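YcgJ protein (Bacillus subtilis, PDB 1XXL) probably acts as an S-adenosylmethionine-dependent methyltransferase, transferring a methyl group to a substrate that has not been identified. Local coordinates at residues Ala38-Val43 / Lys66-Val71; Glu79-Pro84 / Val107-Arg112; Phe120-His125 / Ile230-Ile235; Asn138-Leu143 / Lys195-His200. All coordinates share one frame; numbering follows the deposited sequence.

Contact 1: residues Ala38-Val43 / Lys66-Val71; sequences AFSPYV and KGVENV
The side-chain amide of Asn70 meets the backbone at Ser40, near the end of helix 34-39. Its ND2 donates to the backbone O of Ser40 over 3.0 Å in a nearly straight bond (165° at the hydrogen). That oxygen lies close to the plane of the amide, whereas the donor stands 21° off the plane of the Ser40 carbonyl. ND2 also comes within 3.2 Å of Val43 O. The other end of the amide rests on carbon, with OD1 3.3 Å from Ser40 CB. Val71, the first residue of strand 71-75, brings CG1 to the same CB at 3.5 Å, and Val68 CG1 approaches Ser40 OG more loosely, at 4.0 Å.

Asn70 owes this reach to a chi1 of 70°, which sets CG between its own backbone N and carbonyl carbon and swings the amide across to residues 40-43. Ser40 OG turns back to helix 34-39 and bonds Leu37 O, leaving the methylene to face the asparagine and Val71. Farther out, Val68 and Val71 both pack on Leu37 and Ala63, while Gly67, at positive phi, ends helix 53-66 in a Schellman motif.

The contact thus ties residues 40-43 of the Rossmann-like domain to the loop leading into strand 71-75. One amide N-H binds the Ser40 carbonyl, and a methyl of Val71 packs on the serine methylene beside it.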
# COMPACT_ATOMS: atom_id res chain seq x y z
N ALA A 38 -1.85 15.26 2.99
CA ALA A 38 -2.16 15.65 1.61
C ALA A 38 -3.67 15.79 1.37
O ALA A 38 -4.09 16.63 0.59
CB ALA A 38 -1.52 14.68 0.64
N PHE A 39 -4.48 14.99 2.05
CA PHE A 39 -5.93 15.07 1.90
C PHE A 39 -6.53 16.24 2.64
O PHE A 39 -7.61 16.71 2.27
CB PHE A 39 -6.61 13.76 2.36
CG PHE A 39 -6.75 12.73 1.27
CD1 PHE A 39 -5.69 11.88 0.96
CD2 PHE A 39 -7.93 12.62 0.53
CE1 PHE A 39 -5.81 10.93 -0.08
CE2 PHE A 39 -8.06 11.66 -0.48
CZ PHE A 39 -7.00 10.82 -0.79
N SER A 40 -5.84 16.69 3.69
CA SER A 40 -6.41 17.62 4.68
C SER A 40 -6.95 18.97 4.16
O SER A 40 -7.95 19.43 4.66
CB SER A 40 -5.40 17.87 5.82
OG SER A 40 -4.31 18.66 5.40
N PRO A 41 -6.31 19.58 3.14
CA PRO A 41 -6.91 20.82 2.62
C PRO A 41 -8.30 20.66 1.99
O PRO A 41 -9.05 21.63 1.94
CB PRO A 41 -5.89 21.28 1.55
CG PRO A 41 -4.62 20.52 1.85
CD PRO A 41 -5.07 19.23 2.41
N TYR A 42 -8.64 19.43 1.57
CA TYR A 42 -9.82 19.14 0.75
C TYR A 42 -11.01 18.53 1.47
O TYR A 42 -12.08 18.44 0.90
CB TYR A 42 -9.43 18.15 -0.35
CG TYR A 42 -8.23 18.57 -1.13
CD1 TYR A 42 -8.32 19.61 -2.05
CD2 TYR A 42 -7.00 17.98 -0.92
CE1 TYR A 42 -7.21 20.04 -2.75
CE2 TYR A 42 -5.89 18.39 -1.63
CZ TYR A 42 -6.00 19.43 -2.54
OH TYR A 42 -4.90 19.85 -3.24
N VAL A 43 -10.83 18.06 2.70
CA VAL A 43 -11.89 17.33 3.38
C VAL A 43 -12.07 17.89 4.79
O VAL A 43 -11.27 18.68 5.25
CB VAL A 43 -11.57 15.80 3.46
CG1 VAL A 43 -11.47 15.18 2.03
CG2 VAL A 43 -10.28 15.53 4.26
N LYS A 66 3.33 21.31 10.63
CA LYS A 66 2.70 21.92 9.45
C LYS A 66 1.45 22.74 9.80
O LYS A 66 0.85 23.36 8.92
CB LYS A 66 2.40 20.86 8.37
CG LYS A 66 3.66 20.17 7.79
CD LYS A 66 4.61 21.19 7.07
CE LYS A 66 6.01 20.62 6.77
NZ LYS A 66 7.08 21.69 6.55
N GLY A 67 1.05 22.73 11.07
CA GLY A 67 -0.10 23.51 11.54
C GLY A 67 -1.48 23.03 11.13
O GLY A 67 -2.47 23.79 11.18
N VAL A 68 -1.60 21.76 10.74
CA VAL A 68 -2.90 21.22 10.33
C VAL A 68 -3.69 20.75 11.56
O VAL A 68 -3.18 20.01 12.39
CB VAL A 68 -2.79 20.10 9.25
CG1 VAL A 68 -1.94 20.55 8.08
CG2 VAL A 68 -2.20 18.88 9.83
N GLU A 69 -4.95 21.17 11.64
CA GLU A 69 -5.80 20.93 12.79
C GLU A 69 -6.89 19.88 12.57
O GLU A 69 -7.61 19.53 13.50
CB GLU A 69 -6.47 22.26 13.20
CG GLU A 69 -5.48 23.45 13.36
CD GLU A 69 -4.77 23.50 14.72
OE1 GLU A 69 -4.85 22.50 15.49
OE2 GLU A 69 -4.13 24.55 15.02
N ASN A 70 -7.02 19.38 11.34
CA ASN A 70 -8.11 18.47 10.99
C ASN A 70 -7.64 17.03 10.67
O ASN A 70 -8.35 16.28 9.99
CB ASN A 70 -8.95 19.07 9.84
CG ASN A 70 -8.20 19.08 8.51
OD1 ASN A 70 -6.97 19.16 8.46
ND2 ASN A 70 -8.96 18.99 7.41
N VAL A 71 -6.45 16.66 11.15
CA VAL A 71 -5.92 15.32 10.98
C VAL A 71 -5.59 14.77 12.36
O VAL A 71 -5.04 15.50 13.18
CB VAL A 71 -4.66 15.27 10.02
CG1 VAL A 71 -4.94 15.91 8.70
CG2 VAL A 71 -3.44 15.93 10.67

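Contact 2: residues Glu79-Pro84 / Val107-Arg112; sequences ESLPFP and VREVAR
Glu109 OE2 is gripped by two donors, one from each segment. Leu81 N reaches it at 2.8 Å on the anti lone pair, although the bond is bent (136° at the hydrogen). Arg112 NH2 arrives at 3.1 Å on the syn side, out of the carboxylate plane but almost straight. The arginine holds the carboxylate side-on: its NE bonds OE1 at 3.0 Å from above the carboxylate plane, completing a salt bridge one helical turn along.

The end of the same guanidinium turns to the loop. NH1 and NH2 both donate to Phe83 O, at 3.0 and 3.2 Å, and this oxygen lies in the guanidinium plane while both donors lie in its carbonyl plane. Arg112 is extended through chi2 and then bends at chi3 (73°), which brings the planar group back beside Glu109 and edge-on to the loop. NH1 has a further partner in Asp85, with which it forms a salt bridge.

Carbon contacts complete the junction. Glu109 CG lies 3.5 Å from Glu79 O, and Leu81 CD1 rests 4.0 Å from Glu109 CB, the leucine and glutamate chains lying alongside and running opposite ways. Glu79, assigned to the S-adenosylmethionine site, turns its carboxylate the other way, to Asp102 N.

Paired acid and base on helix 103-113 thus serve loop amide and carbonyl alike; the carboxylates of Glu109 and Asp85 probably both stabilise the arginine's positive charge and hold the guanidinium from rotating.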
# COMPACT_ATOMS: atom_id res chain seq x y z
N GLU A 79 -7.10 -5.02 10.63
CA GLU A 79 -7.86 -6.23 10.94
C GLU A 79 -8.86 -6.02 12.07
O GLU A 79 -9.75 -6.82 12.26
CB GLU A 79 -6.92 -7.39 11.31
CG GLU A 79 -6.18 -7.98 10.11
CD GLU A 79 -4.85 -7.32 9.82
OE1 GLU A 79 -4.45 -6.36 10.53
OE2 GLU A 79 -4.18 -7.78 8.87
N SER A 80 -8.72 -4.94 12.82
CA SER A 80 -9.66 -4.60 13.88
C SER A 80 -9.76 -3.10 14.01
O SER A 80 -9.09 -2.49 14.83
CB SER A 80 -9.22 -5.21 15.22
OG SER A 80 -10.27 -5.12 16.18
N LEU A 81 -10.57 -2.49 13.17
CA LEU A 81 -10.82 -1.06 13.23
C LEU A 81 -11.88 -0.79 14.31
O LEU A 81 -12.91 -1.45 14.36
CB LEU A 81 -11.31 -0.54 11.89
CG LEU A 81 -10.33 -0.69 10.74
CD1 LEU A 81 -11.02 -0.33 9.44
CD2 LEU A 81 -9.09 0.16 10.98
N PRO A 82 -11.62 0.20 15.18
CA PRO A 82 -12.54 0.49 16.26
C PRO A 82 -13.79 1.31 15.90
O PRO A 82 -14.63 1.54 16.75
CB PRO A 82 -11.64 1.27 17.23
CG PRO A 82 -10.71 2.06 16.30
CD PRO A 82 -10.41 1.06 15.22
N PHE A 83 -13.92 1.72 14.64
CA PHE A 83 -14.86 2.74 14.24
C PHE A 83 -16.20 2.12 13.99
O PHE A 83 -16.28 0.94 13.73
CB PHE A 83 -14.36 3.48 12.99
CG PHE A 83 -12.98 4.04 13.16
CD1 PHE A 83 -12.76 5.09 14.04
CD2 PHE A 83 -11.91 3.48 12.51
CE1 PHE A 83 -11.49 5.60 14.24
CE2 PHE A 83 -10.63 3.98 12.70
CZ PHE A 83 -10.41 5.03 13.57
N PRO A 84 -17.27 2.93 14.06
CA PRO A 84 -18.62 2.42 13.77
C PRO A 84 -18.79 2.00 12.30
O PRO A 84 -18.06 2.47 11.43
CB PRO A 84 -19.51 3.63 14.05
CG PRO A 84 -18.69 4.58 14.80
CD PRO A 84 -17.30 4.36 14.40
N VAL A 107 -9.98 -6.23 4.57
CA VAL A 107 -10.97 -5.80 3.59
C VAL A 107 -12.37 -5.87 4.13
O VAL A 107 -13.21 -5.02 3.82
CB VAL A 107 -10.90 -6.62 2.27
CG1 VAL A 107 -12.02 -6.19 1.30
CG2 VAL A 107 -9.54 -6.44 1.61
N ARG A 108 -12.64 -6.88 4.95
CA ARG A 108 -13.93 -7.02 5.58
C ARG A 108 -14.18 -5.81 6.51
O ARG A 108 -15.27 -5.24 6.54
CB ARG A 108 -13.97 -8.36 6.33
CG ARG A 108 -15.31 -8.82 6.84
CD ARG A 108 -15.18 -10.14 7.65
NE ARG A 108 -14.12 -11.00 7.09
CZ ARG A 108 -13.48 -11.99 7.74
NH1 ARG A 108 -13.81 -12.32 9.00
NH2 ARG A 108 -12.52 -12.67 7.12
N GLU A 109 -13.15 -5.41 7.25
CA GLU A 109 -13.23 -4.25 8.14
C GLU A 109 -13.36 -2.93 7.37
O GLU A 109 -14.16 -2.07 7.75
CB GLU A 109 -12.01 -4.21 9.07
CG GLU A 109 -12.10 -5.12 10.26
CD GLU A 109 -13.16 -4.67 11.29
OE1 GLU A 109 -14.27 -5.25 11.26
OE2 GLU A 109 -12.89 -3.76 12.12
N VAL A 110 -12.57 -2.78 6.30
CA VAL A 110 -12.67 -1.63 5.41
C VAL A 110 -14.10 -1.50 4.91
O VAL A 110 -14.68 -0.42 5.01
CB VAL A 110 -11.69 -1.72 4.22
CG1 VAL A 110 -12.08 -0.77 3.11
CG2 VAL A 110 -10.29 -1.45 4.68
N ALA A 111 -14.67 -2.59 4.37
CA ALA A 111 -16.03 -2.53 3.86
C ALA A 111 -17.03 -2.17 4.94
O ALA A 111 -17.97 -1.40 4.68
CB ALA A 111 -16.43 -3.87 3.19
N ARG A 112 -16.85 -2.69 6.16
CA ARG A 112 -17.76 -2.41 7.27
C ARG A 112 -17.82 -0.92 7.62
O ARG A 112 -18.90 -0.35 7.73
CB ARG A 112 -17.39 -3.24 8.52
CG ARG A 112 -18.24 -2.94 9.70
CD ARG A 112 -17.84 -3.77 10.90
NE ARG A 112 -16.59 -3.33 11.48
CZ ARG A 112 -16.44 -2.22 12.21
NH1 ARG A 112 -17.47 -1.44 12.44
NH2 ARG A 112 -15.26 -1.91 12.70

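Contact 3: residues Phe120-His125 / Ile230-Ile235; sequences FLLVDH and ILIQGI
Phe120 and Gly234 open an antiparallel ladder as a hydrogen-bonded pair, each N donating to the other's O at 2.8 Å. Leu122 and Ile232 repeat the pattern with nearly straight bonds. At Asp124 and Ile230 the ladder slackens: Ile230 N still bonds Asp124 O at 3.1 Å, but the return bond from Asp124 N is weak. Between these rungs, CA-H...O contacts fill in, among them Val123 CA to Ile230 O at 3.3 Å.

Apolar contacts divide between the two faces of the sheet. On one, Leu122 and Ile232 lie side by side, CD2 to CD1 4.0 Å. On the other, Leu231, whose chi1 of 168° turns CG away from its own N, brings CD1 to Val123 CG2 at 3.7 Å. Beside them Leu121 and Gln233 point the same way, with CD2 3.6 Å from OE1, an amide oxygen that takes its hydrogen bond from Arg119.

Strand 118-125 is flanked in the sheet by strand 222-236 and the parallel strand 88-94, where the sheet changes from parallel to antiparallel, as in Rossmann-like methyltransferases. Helix 7-17 covers Leu121, Leu231 and Gln233 through Thr16; on the opposite face, helix 154-163 covers Leu122 and Ile232 through Trp157.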
# COMPACT_ATOMS: atom_id res chain seq x y z
N PHE A 120 -12.99 3.22 -1.42
CA PHE A 120 -11.74 2.64 -0.91
C PHE A 120 -10.69 2.78 -2.00
O PHE A 120 -10.86 2.29 -3.13
CB PHE A 120 -11.95 1.15 -0.58
CG PHE A 120 -10.71 0.43 -0.10
CD1 PHE A 120 -9.78 1.06 0.73
CD2 PHE A 120 -10.50 -0.90 -0.44
CE1 PHE A 120 -8.65 0.38 1.18
CE2 PHE A 120 -9.39 -1.58 0.02
CZ PHE A 120 -8.46 -0.95 0.83
N LEU A 121 -9.61 3.49 -1.66
CA LEU A 121 -8.54 3.76 -2.59
C LEU A 121 -7.31 3.01 -2.13
O LEU A 121 -6.71 3.34 -1.10
CB LEU A 121 -8.28 5.27 -2.68
CG LEU A 121 -9.49 6.06 -3.15
CD1 LEU A 121 -9.26 7.52 -2.96
CD2 LEU A 121 -9.82 5.80 -4.60
N LEU A 122 -6.94 1.99 -2.91
CA LEU A 122 -5.90 1.07 -2.53
C LEU A 122 -4.77 1.16 -3.52
O LEU A 122 -4.97 0.90 -4.71
CB LEU A 122 -6.51 -0.33 -2.51
CG LEU A 122 -5.58 -1.52 -2.39
CD1 LEU A 122 -4.94 -1.53 -1.02
CD2 LEU A 122 -6.36 -2.82 -2.65
N VAL A 123 -3.59 1.56 -3.04
CA VAL A 123 -2.37 1.51 -3.81
C VAL A 123 -1.44 0.49 -3.20
O VAL A 123 -1.17 0.52 -2.00
CB VAL A 123 -1.64 2.91 -3.90
CG1 VAL A 123 -0.22 2.78 -4.47
CG2 VAL A 123 -2.44 3.83 -4.73
N ASP A 124 -0.97 -0.44 -4.02
CA ASP A 124 0.08 -1.32 -3.60
C ASP A 124 0.78 -1.88 -4.82
O ASP A 124 0.33 -1.74 -5.94
CB ASP A 124 -0.47 -2.44 -2.68
CG ASP A 124 0.55 -2.89 -1.62
OD1 ASP A 124 0.14 -3.66 -0.72
OD2 ASP A 124 1.76 -2.50 -1.69
N HIS A 125 1.92 -2.51 -4.59
CA HIS A 125 2.46 -3.36 -5.62
C HIS A 125 1.77 -4.73 -5.49
O HIS A 125 1.21 -5.06 -4.44
CB HIS A 125 3.99 -3.42 -5.67
CG HIS A 125 4.65 -3.40 -4.34
ND1 HIS A 125 4.94 -4.55 -3.64
CD2 HIS A 125 5.11 -2.37 -3.58
CE1 HIS A 125 5.53 -4.23 -2.50
NE2 HIS A 125 5.64 -2.92 -2.44
N ILE A 230 -0.37 -0.51 -8.69
CA ILE A 230 -1.71 -0.22 -9.13
C ILE A 230 -2.44 0.71 -8.15
O ILE A 230 -2.13 0.73 -6.96
CB ILE A 230 -2.48 -1.57 -9.32
CG1 ILE A 230 -3.76 -1.35 -10.13
CG2 ILE A 230 -2.71 -2.23 -7.96
CD1 ILE A 230 -4.50 -2.67 -10.53
N LEU A 231 -3.39 1.48 -8.66
CA LEU A 231 -4.44 2.06 -7.84
C LEU A 231 -5.72 1.35 -8.19
O LEU A 231 -6.16 1.36 -9.36
CB LEU A 231 -4.63 3.56 -8.05
CG LEU A 231 -5.91 4.15 -7.42
CD1 LEU A 231 -5.93 3.99 -5.92
CD2 LEU A 231 -6.05 5.65 -7.76
N ILE A 232 -6.30 0.72 -7.17
CA ILE A 232 -7.59 0.09 -7.27
C ILE A 232 -8.58 0.97 -6.51
O ILE A 232 -8.28 1.43 -5.40
CB ILE A 232 -7.56 -1.32 -6.62
CG1 ILE A 232 -6.70 -2.28 -7.42
CG2 ILE A 232 -8.96 -1.91 -6.45
CD1 ILE A 232 -6.13 -3.40 -6.58
N GLN A 233 -9.75 1.18 -7.09
CA GLN A 233 -10.87 1.78 -6.40
C GLN A 233 -11.94 0.74 -6.10
O GLN A 233 -12.41 0.03 -7.01
CB GLN A 233 -11.46 2.93 -7.19
CG GLN A 233 -12.59 3.67 -6.46
CD GLN A 233 -12.96 4.99 -7.10
OE1 GLN A 233 -12.84 6.05 -6.48
NE2 GLN A 233 -13.42 4.95 -8.31
N GLY A 234 -12.30 0.65 -4.83
CA GLY A 234 -13.51 -0.07 -4.38
C GLY A 234 -14.65 0.88 -4.05
O GLY A 234 -14.45 1.94 -3.43
N ILE A 235 -15.86 0.56 -4.49
CA ILE A 235 -17.03 1.32 -4.10
C ILE A 235 -18.01 0.36 -3.41
O ILE A 235 -18.35 -0.71 -3.96
CB ILE A 235 -17.70 2.07 -5.31
CG1 ILE A 235 -16.74 3.13 -5.85
CG2 ILE A 235 -18.99 2.75 -4.86
CD1 ILE A 235 -17.12 3.70 -7.15

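Contact 4: residues Asn138-Leu143 / Lys195-His200; sequences NHLNRL and KQIITH
With chi1 near 180° in both His139 and His200, both imidazoles have CG opposite the backbone N, and the two rings are carried into the space between the helices. There they form a T-shaped (edge-to-face) pair: the edge of His139 is directed at a face of His200, with centroids 4.8 Å apart and planes at 74°. CD2 of His139 makes the closest approach, 3.5 Å from His200 CE1. His200 is fixed further by NE2, which bonds Phe136 O, and by a stack on the Phe136 ring; its CD2 lies against Leu140 CB at 3.8 Å.

Leu140 lies roughly perpendicular to Ile197, CD1 to CG2 3.8 Å. Leu143 CB lies 3.7 Å from Ile197 CG1, these two side chains running antiparallel to one another. Leu143 CD2 meets the amide oxygen of Gln196 at 3.4 Å, a contact of methyl with carbonyl at the more exposed margin.

No hydrogen bond joins these segments. The segment axes approach to 9.8 Å and run nearly antiparallel (162°), with side chains interleaved between them. Helix 180-187 packs on the antiparallel pair through Trp183 and Tyr180, forming a helical cluster away from the S-adenosylmethionine site.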
# COMPACT_ATOMS: atom_id res chain seq x y z
N ASN A 138 7.35 -11.90 -4.22
CA ASN A 138 7.10 -11.98 -2.78
C ASN A 138 8.34 -12.36 -1.98
O ASN A 138 8.60 -11.78 -0.89
CB ASN A 138 5.93 -12.92 -2.46
CG ASN A 138 4.60 -12.20 -2.48
OD1 ASN A 138 4.31 -11.44 -1.57
ND2 ASN A 138 3.80 -12.42 -3.52
N HIS A 139 9.09 -13.32 -2.50
CA HIS A 139 10.37 -13.71 -1.91
C HIS A 139 11.35 -12.52 -1.93
O HIS A 139 12.00 -12.24 -0.92
CB HIS A 139 10.96 -14.93 -2.64
CG HIS A 139 12.17 -15.51 -1.97
ND1 HIS A 139 12.14 -16.02 -0.69
CD2 HIS A 139 13.45 -15.65 -2.39
CE1 HIS A 139 13.34 -16.45 -0.35
NE2 HIS A 139 14.16 -16.23 -1.37
N LEU A 140 11.45 -11.82 -3.06
CA LEU A 140 12.37 -10.67 -3.16
C LEU A 140 12.07 -9.66 -2.07
O LEU A 140 12.97 -9.21 -1.36
CB LEU A 140 12.30 -10.01 -4.52
CG LEU A 140 13.12 -8.73 -4.76
CD1 LEU A 140 14.62 -8.99 -4.65
CD2 LEU A 140 12.78 -8.20 -6.11
N ASN A 141 10.80 -9.30 -1.93
CA ASN A 141 10.41 -8.29 -0.96
C ASN A 141 10.54 -8.78 0.52
O ASN A 141 10.91 -7.99 1.40
CB ASN A 141 9.01 -7.77 -1.29
CG ASN A 141 9.01 -6.78 -2.47
OD1 ASN A 141 9.90 -5.93 -2.60
ND2 ASN A 141 8.02 -6.88 -3.31
N ARG A 142 10.26 -10.06 0.77
CA ARG A 142 10.44 -10.61 2.12
C ARG A 142 11.93 -10.68 2.54
O ARG A 142 12.27 -10.52 3.71
CB ARG A 142 9.79 -12.00 2.24
CG ARG A 142 9.31 -12.35 3.68
CD ARG A 142 8.20 -13.50 3.65
NE ARG A 142 6.95 -13.23 2.87
CZ ARG A 142 6.52 -13.93 1.79
NH1 ARG A 142 7.23 -14.93 1.29
NH2 ARG A 142 5.37 -13.61 1.19
N LEU A 143 12.82 -10.95 1.59
CA LEU A 143 14.26 -11.01 1.88
C LEU A 143 14.72 -9.65 2.40
O LEU A 143 15.53 -9.55 3.33
CB LEU A 143 15.05 -11.38 0.62
CG LEU A 143 15.06 -12.86 0.22
CD1 LEU A 143 15.73 -13.04 -1.11
CD2 LEU A 143 15.81 -13.68 1.26
N LYS A 195 23.27 -10.78 0.05
CA LYS A 195 23.83 -11.76 -0.87
C LYS A 195 22.72 -12.67 -1.40
O LYS A 195 22.75 -13.05 -2.57
CB LYS A 195 24.95 -12.63 -0.24
CG LYS A 195 26.31 -11.92 0.05
CD LYS A 195 27.18 -11.58 -1.21
CE LYS A 195 28.70 -11.44 -0.85
NZ LYS A 195 29.60 -11.18 -2.04
N GLN A 196 21.75 -13.02 -0.54
CA GLN A 196 20.59 -13.83 -0.98
C GLN A 196 19.74 -13.09 -2.03
O GLN A 196 19.27 -13.68 -3.00
CB GLN A 196 19.70 -14.22 0.21
CG GLN A 196 20.36 -15.13 1.24
CD GLN A 196 19.44 -15.39 2.46
OE1 GLN A 196 18.29 -15.83 2.31
NE2 GLN A 196 19.96 -15.13 3.67
N ILE A 197 19.53 -11.79 -1.81
CA ILE A 197 18.82 -10.94 -2.80
C ILE A 197 19.56 -10.94 -4.14
O ILE A 197 18.94 -11.11 -5.19
CB ILE A 197 18.65 -9.50 -2.29
CG1 ILE A 197 17.60 -9.47 -1.18
CG2 ILE A 197 18.21 -8.59 -3.42
CD1 ILE A 197 17.60 -8.29 -0.35
N ILE A 198 20.88 -10.78 -4.10
CA ILE A 198 21.67 -10.71 -5.32
C ILE A 198 21.57 -12.02 -6.09
O ILE A 198 21.34 -12.01 -7.30
CB ILE A 198 23.15 -10.32 -5.02
CG1 ILE A 198 23.23 -8.88 -4.48
CG2 ILE A 198 23.99 -10.47 -6.26
CD1 ILE A 198 24.59 -8.49 -3.83
N THR A 199 21.69 -13.15 -5.39
CA THR A 199 21.52 -14.48 -6.01
C THR A 199 20.12 -14.64 -6.64
O THR A 199 19.99 -15.15 -7.74
CB THR A 199 21.73 -15.62 -4.96
OG1 THR A 199 23.06 -15.54 -4.45
CG2 THR A 199 21.54 -16.99 -5.57
N HIS A 200 19.09 -14.20 -5.92
CA HIS A 200 17.70 -14.27 -6.39
C HIS A 200 17.52 -13.53 -7.71
O HIS A 200 16.95 -14.05 -8.65
CB HIS A 200 16.79 -13.67 -5.30
CG HIS A 200 15.33 -13.91 -5.52
ND1 HIS A 200 14.78 -15.17 -5.67
CD2 HIS A 200 14.29 -13.04 -5.59
CE1 HIS A 200 13.48 -15.06 -5.82
NE2 HIS A 200 13.15 -13.78 -5.77

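Contacts 1, 2 and 3 belong to the Rossmann-like body, whereas contact 4 joins helices far from contact 1, on the other side of the chain's centre, with 38 Å between the two contact centres. Contact 2 touches contact 3 where Val110 CG1 packs on Phe120 CG at 3.7 Å, linking helix 103-113 to the sheet. Contact 4 is nested within the chain loop that contact 3 closes, and the two meet at His125 CE1 and Asn141 ND2, 3.7 Å apart. Contact 2 includes Glu79 of the S-adenosylmethionine site; in contact 3, the Val123 side chain is about 4 Å from that of Arg94, another residue of that site.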